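Local structure of peptidase M16 C-terminal domain-containing protein (Enterococcus faecalis, 3D3Y) at residues A212-V215 and P216-Q220; S5-L8 and V9-V12; T399-E402 and I403-V406. The protein is of unknown function but carries a domain of the M16 metallopeptidase family, of the inactive kind, and may bind a metal ion. All blocks are in the same frame, centred on the assembly; numbering follows the deposited sequence.

The three contacts follow one another along the chain, and none nests in or crosses another. Contact 2 comes first. It turns the chain from edge strand 4-7 into strand 12-18 of the six-strand sheet. Contact 1 follows much later, in helix 211-219, which comes after strand 200-207 of the same sheet. Contacts 1 and 2 pack against each other, with centres about 12 Å apart, and so tie this helix to the N-terminal edge of the sheet. Contact 3 starts helix 400-409, shortly before strand 411-421 of the second, five-strand sheet. Its nearest atoms lie about 34 Å from contact 2 and about 41 Å from contact 1.

Contact 1: A212-V215 and P216-Q220; sequences AELV and PLFKQ
Leu214 and Phe218 lie side by side along the helix and point the same way. CD2 of Leu214 is 3.7 Å from CE1 of Phe218, so one methyl branch meets the ring at its CD1-CE1 edge. The carbonyl O of Leu214 sits at the ring edge, near its plane, 3.6 Å from CD1 of Phe218. The same oxygen accepts the backbone N of Phe218 at 2.9 Å, with a nearly straight N-H...O angle of 171°. The pair is therefore joined through both backbone and side chain.

Val215 and Lys219 repeat the pattern on the next step. Lys219 N donates to Val215 O at 3.0 Å, but this bond is more bent, at 148°. CG1 of Val215 is turned opposite the backbone N (chi1 174°), which brings it to 4.1 Å from CG of Lys219. The lysine chain then bends twice, and its amino end leads away.

Pro216 interrupts the ladder. It has no N-H to give, and its CD lies 3.0 Å from the carbonyl O of Ala212, where a helical donor would otherwise be. The helix is kinked here. The fit before the ring is also tight, with Val215 CB 3.4 Å from Pro216 CD. CG of Leu217 lies 3.5 Å from the carbonyl O of Glu213.

Further out, OD1 of Asn210, just ahead of the helix, accepts the backbone N of Glu213. The helix packs on one face of the six-strand sheet, over strands 12-18 and 200-207. Leu214 and Phe218 press on Val205 of strand 200-207, and Phe218 also meets Leu14 of strand 12-18 and Leu8. Leu217 turns to Leu106 and Val110, which bring helix 105-118 alongside.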
# COMPACT_ATOMS: atom_id res chain seq x y z
N ALA A 212 -4.08 -28.95 11.05
CA ALA A 212 -4.30 -30.30 10.56
C ALA A 212 -5.36 -30.41 9.45
O ALA A 212 -5.14 -31.13 8.47
CB ALA A 212 -4.62 -31.25 11.72
N GLU A 213 -6.49 -29.73 9.58
CA GLU A 213 -7.48 -29.73 8.50
C GLU A 213 -6.97 -29.01 7.25
O GLU A 213 -7.16 -29.50 6.13
CB GLU A 213 -8.83 -29.13 8.92
CG GLU A 213 -9.87 -29.19 7.76
CD GLU A 213 -11.25 -28.68 8.13
OE1 GLU A 213 -12.21 -28.98 7.37
OE2 GLU A 213 -11.38 -27.98 9.17
N LEU A 214 -6.32 -27.86 7.44
CA LEU A 214 -5.99 -26.97 6.31
C LEU A 214 -4.85 -27.46 5.41
O LEU A 214 -4.87 -27.23 4.20
CB LEU A 214 -5.66 -25.56 6.83
CG LEU A 214 -6.90 -24.71 7.18
CD1 LEU A 214 -6.53 -23.56 8.10
CD2 LEU A 214 -7.58 -24.20 5.90
N VAL A 215 -3.85 -28.12 5.99
CA VAL A 215 -2.70 -28.50 5.20
C VAL A 215 -3.12 -29.39 4.02
O VAL A 215 -2.76 -29.10 2.90
CB VAL A 215 -1.54 -29.08 6.06
CG1 VAL A 215 -0.43 -29.60 5.19
CG2 VAL A 215 -0.99 -27.97 6.94
N PRO A 216 -3.89 -30.47 4.28
CA PRO A 216 -4.37 -31.30 3.16
C PRO A 216 -5.14 -30.49 2.11
O PRO A 216 -4.89 -30.65 0.91
CB PRO A 216 -5.29 -32.32 3.82
CG PRO A 216 -4.85 -32.37 5.25
CD PRO A 216 -4.33 -31.00 5.58
N LEU A 217 -6.04 -29.60 2.55
CA LEU A 217 -6.80 -28.79 1.58
C LEU A 217 -5.86 -28.01 0.67
O LEU A 217 -5.96 -28.10 -0.56
CB LEU A 217 -7.81 -27.85 2.27
CG LEU A 217 -8.81 -28.54 3.19
CD1 LEU A 217 -9.77 -27.52 3.81
CD2 LEU A 217 -9.57 -29.65 2.46
N PHE A 218 -4.93 -27.27 1.27
CA PHE A 218 -4.07 -26.39 0.49
C PHE A 218 -3.06 -27.13 -0.37
O PHE A 218 -2.63 -26.63 -1.41
CB PHE A 218 -3.44 -25.29 1.36
CG PHE A 218 -4.34 -24.12 1.53
CD1 PHE A 218 -5.04 -23.94 2.71
CD2 PHE A 218 -4.53 -23.23 0.48
CE1 PHE A 218 -5.92 -22.83 2.84
CE2 PHE A 218 -5.40 -22.14 0.60
CZ PHE A 218 -6.09 -21.94 1.77
N LYS A 219 -2.73 -28.35 0.03
CA LYS A 219 -1.84 -29.17 -0.77
C LYS A 219 -2.46 -29.49 -2.14
O LYS A 219 -1.73 -29.85 -3.05
CB LYS A 219 -1.42 -30.44 -0.02
CG LYS A 219 -0.46 -30.20 1.17
CD LYS A 219 1.02 -30.20 0.79
CE LYS A 219 1.46 -31.57 0.29
NZ LYS A 219 2.92 -31.87 0.53
N GLN A 220 -3.78 -29.34 -2.27
CA GLN A 220 -4.52 -29.56 -3.53
C GLN A 220 -4.25 -28.48 -4.57
O GLN A 220 -4.62 -28.61 -5.73
CB GLN A 220 -6.04 -29.58 -3.29
CG GLN A 220 -6.59 -30.75 -2.44
CD GLN A 220 -7.99 -30.51 -1.87
OE1 GLN A 220 -8.54 -29.39 -1.92
NE2 GLN A 220 -8.58 -31.56 -1.31

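Contact 2: S5-L8 and V9-V12; sequences SVQL and VKGV
A classic beta bulge sets Leu8 and Val9 together opposite Val12: Leu8 N donates to Val12 O at 2.9 Å (N-H...O 144°), while Val9 N reaches the same oxygen only weakly, at 3.5 Å. The chain turns a corner at Leu8 and then makes a type II turn from Val9 to Val12, closed by Val12 N on Val9 O at 2.8 Å. Gly11 takes the third place of the turn with a positive phi (84°), as glycine commonly does in type II turns.

The side chains of Leu8 and Val12 cross obliquely, with CD1 of Leu8 4.0 Å from CG1 of Val12. With CG opposite the backbone N (chi1 -164°) and the rest extended, Gln7 runs out beside the turn. Its CG lies 3.5 Å from Val9 O, and its NE2 comes to 3.4 Å from Lys10 CA. That amide makes a weak bond to OE1 of Glu228, which also accepts Gly11 N. The same carboxylate oxygen thus meets both the turn and, weakly, the glutamine.

The corner links strand 4-7 to strand 12-18, and backbone bonds between Val6 and Leu14 pair the two strands. Val12 packs on Val201 of strand 200-207, and Val6 touches Glu211 of helix 211-219.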
# COMPACT_ATOMS: atom_id res chain seq x y z
N SER A 5 3.40 -22.35 10.34
CA SER A 5 3.70 -22.28 8.94
C SER A 5 4.23 -23.61 8.38
O SER A 5 4.91 -24.38 9.09
CB SER A 5 4.61 -21.09 8.62
OG SER A 5 5.95 -21.43 8.75
N VAL A 6 3.82 -23.88 7.15
CA VAL A 6 4.18 -25.08 6.42
C VAL A 6 4.54 -24.72 5.00
O VAL A 6 3.85 -23.89 4.35
CB VAL A 6 3.02 -26.09 6.27
CG1 VAL A 6 3.61 -27.47 5.95
CG2 VAL A 6 2.19 -26.15 7.52
N GLN A 7 5.62 -25.33 4.54
CA GLN A 7 5.97 -25.31 3.15
C GLN A 7 5.08 -26.25 2.33
O GLN A 7 5.12 -27.47 2.52
CB GLN A 7 7.41 -25.74 3.00
CG GLN A 7 8.02 -25.40 1.68
CD GLN A 7 9.52 -25.56 1.71
OE1 GLN A 7 10.05 -26.46 2.37
NE2 GLN A 7 10.23 -24.67 1.03
N LEU A 8 4.30 -25.68 1.42
CA LEU A 8 3.50 -26.45 0.46
C LEU A 8 4.44 -26.98 -0.60
O LEU A 8 4.68 -28.19 -0.65
CB LEU A 8 2.38 -25.59 -0.14
CG LEU A 8 1.35 -25.13 0.89
CD1 LEU A 8 0.27 -24.27 0.23
CD2 LEU A 8 0.74 -26.28 1.68
N VAL A 9 5.02 -26.08 -1.40
CA VAL A 9 6.26 -26.34 -2.15
C VAL A 9 7.25 -25.20 -1.90
O VAL A 9 6.87 -24.14 -1.38
CB VAL A 9 6.01 -26.47 -3.69
CG1 VAL A 9 5.12 -27.67 -4.01
CG2 VAL A 9 5.40 -25.19 -4.28
N LYS A 10 8.51 -25.38 -2.30
CA LYS A 10 9.50 -24.26 -2.26
C LYS A 10 8.92 -22.95 -2.80
O LYS A 10 8.38 -22.93 -3.90
CB LYS A 10 10.74 -24.62 -3.08
CG LYS A 10 11.98 -23.77 -2.78
CD LYS A 10 13.24 -24.26 -3.56
CE LYS A 10 13.13 -23.94 -5.08
NZ LYS A 10 14.46 -23.95 -5.79
N GLY A 11 9.03 -21.87 -2.01
CA GLY A 11 8.52 -20.57 -2.40
C GLY A 11 7.04 -20.33 -2.12
O GLY A 11 6.54 -19.21 -2.29
N VAL A 12 6.34 -21.38 -1.70
CA VAL A 12 4.91 -21.32 -1.40
C VAL A 12 4.63 -21.85 0.00
O VAL A 12 4.73 -23.05 0.28
CB VAL A 12 4.05 -22.09 -2.46
CG1 VAL A 12 2.54 -21.94 -2.13
CG2 VAL A 12 4.33 -21.57 -3.88

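Contact 3: T399-E402 and I403-V406; sequences TIPE and IQEV
The carbonyl O of Ile400 receives the backbone N of Gln404 at 2.8 Å, the shortest hydrogen bond of this helical turn, and the bond is close to straight (161°). The ladder continues on both sides of it. Ile403 N donates to Thr399 O at 3.2 Å, Glu405 N to Pro401 O, and Val406 N to Glu402 O.

The start of the helix is closed by a capping box. Thr399 is the N-cap. Its backbone N donates to OE1 of Glu402 at 3.1 Å, and the donor comes from above the carboxylate plane, 42° out of it. In return Glu402 N donates to OG1 of Thr399, a weak bond at 3.4 Å. Pro401 stands in the first turn, where its missing N-H interrupts no rung of the ladder.

The side chains of Ile400 and Gln404 meet at an angle. The CG2 branch of Ile400, which lies opposite its own backbone N, touches OE1 of Gln404 at 3.6 Å. That oxygen also lies 3.6 Å from CA of Pro401. The other end of the amide, NE2, is bonded to the carbonyl O of Arg341, which favours this turn of the amide; the methyl only packs beside OE1. Ile403 lays CG1 against the carbonyl O of Thr399, 3.3 Å away.

Ile403 and Val406 face Val277 and Phe278 of helix 272-284, while Ile400 rests on Ile350 of helix 347-364. OE2 of Glu405 forms a salt bridge with Arg409 NE, on the next turn. The carboxylate of Glu402 sits beside the N-terminal end of the helix, where the helix dipole would probably favour its negative charge. The capping box thus exchanges backbone and side-chain bonds between two residues to define where helix 400-409 begins.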
# COMPACT_ATOMS: atom_id res chain seq x y z
N THR A 399 11.53 11.50 22.85
CA THR A 399 11.98 12.76 23.46
C THR A 399 12.20 13.86 22.42
O THR A 399 12.27 13.57 21.22
CB THR A 399 13.27 12.57 24.26
OG1 THR A 399 14.33 12.28 23.35
CG2 THR A 399 13.14 11.40 25.24
N ILE A 400 12.29 15.11 22.86
CA ILE A 400 12.53 16.22 21.95
C ILE A 400 13.86 16.08 21.22
O ILE A 400 13.88 16.28 20.00
CB ILE A 400 12.37 17.59 22.66
CG1 ILE A 400 10.87 17.87 22.86
CG2 ILE A 400 13.01 18.74 21.85
CD1 ILE A 400 10.60 19.07 23.82
N PRO A 401 14.96 15.75 21.94
CA PRO A 401 16.25 15.53 21.25
C PRO A 401 16.16 14.49 20.12
O PRO A 401 16.78 14.69 19.06
CB PRO A 401 17.20 15.12 22.40
CG PRO A 401 16.63 15.83 23.62
CD PRO A 401 15.11 15.67 23.40
N GLU A 402 15.36 13.44 20.30
CA GLU A 402 15.16 12.47 19.21
C GLU A 402 14.43 13.06 18.02
O GLU A 402 14.78 12.75 16.85
CB GLU A 402 14.41 11.24 19.69
CG GLU A 402 15.25 10.33 20.64
CD GLU A 402 14.40 9.22 21.26
OE1 GLU A 402 13.15 9.40 21.34
OE2 GLU A 402 14.96 8.17 21.67
N ILE A 403 13.43 13.90 18.30
CA ILE A 403 12.68 14.59 17.25
C ILE A 403 13.56 15.57 16.48
O ILE A 403 13.45 15.66 15.22
CB ILE A 403 11.44 15.32 17.86
CG1 ILE A 403 10.49 14.32 18.56
CG2 ILE A 403 10.71 16.17 16.77
CD1 ILE A 403 9.53 14.91 19.57
N GLN A 404 14.42 16.29 17.21
CA GLN A 404 15.37 17.24 16.62
C GLN A 404 16.34 16.50 15.70
O GLN A 404 16.68 16.98 14.60
CB GLN A 404 16.21 17.96 17.69
CG GLN A 404 15.46 18.90 18.62
CD GLN A 404 16.39 19.51 19.66
OE1 GLN A 404 16.45 19.05 20.81
NE2 GLN A 404 17.13 20.55 19.27
N GLU A 405 16.82 15.34 16.16
CA GLU A 405 17.70 14.51 15.31
C GLU A 405 17.01 14.03 13.99
O GLU A 405 17.63 14.09 12.92
CB GLU A 405 18.28 13.33 16.12
CG GLU A 405 19.19 12.38 15.35
CD GLU A 405 20.42 13.07 14.77
OE1 GLU A 405 20.88 14.10 15.35
OE2 GLU A 405 20.93 12.57 13.73
N VAL A 406 15.77 13.56 14.07
CA VAL A 406 15.00 13.20 12.87
C VAL A 406 14.94 14.44 11.95
O VAL A 406 15.20 14.36 10.74
CB VAL A 406 13.56 12.71 13.25
CG1 VAL A 406 12.61 12.69 12.03
CG2 VAL A 406 13.66 11.31 13.89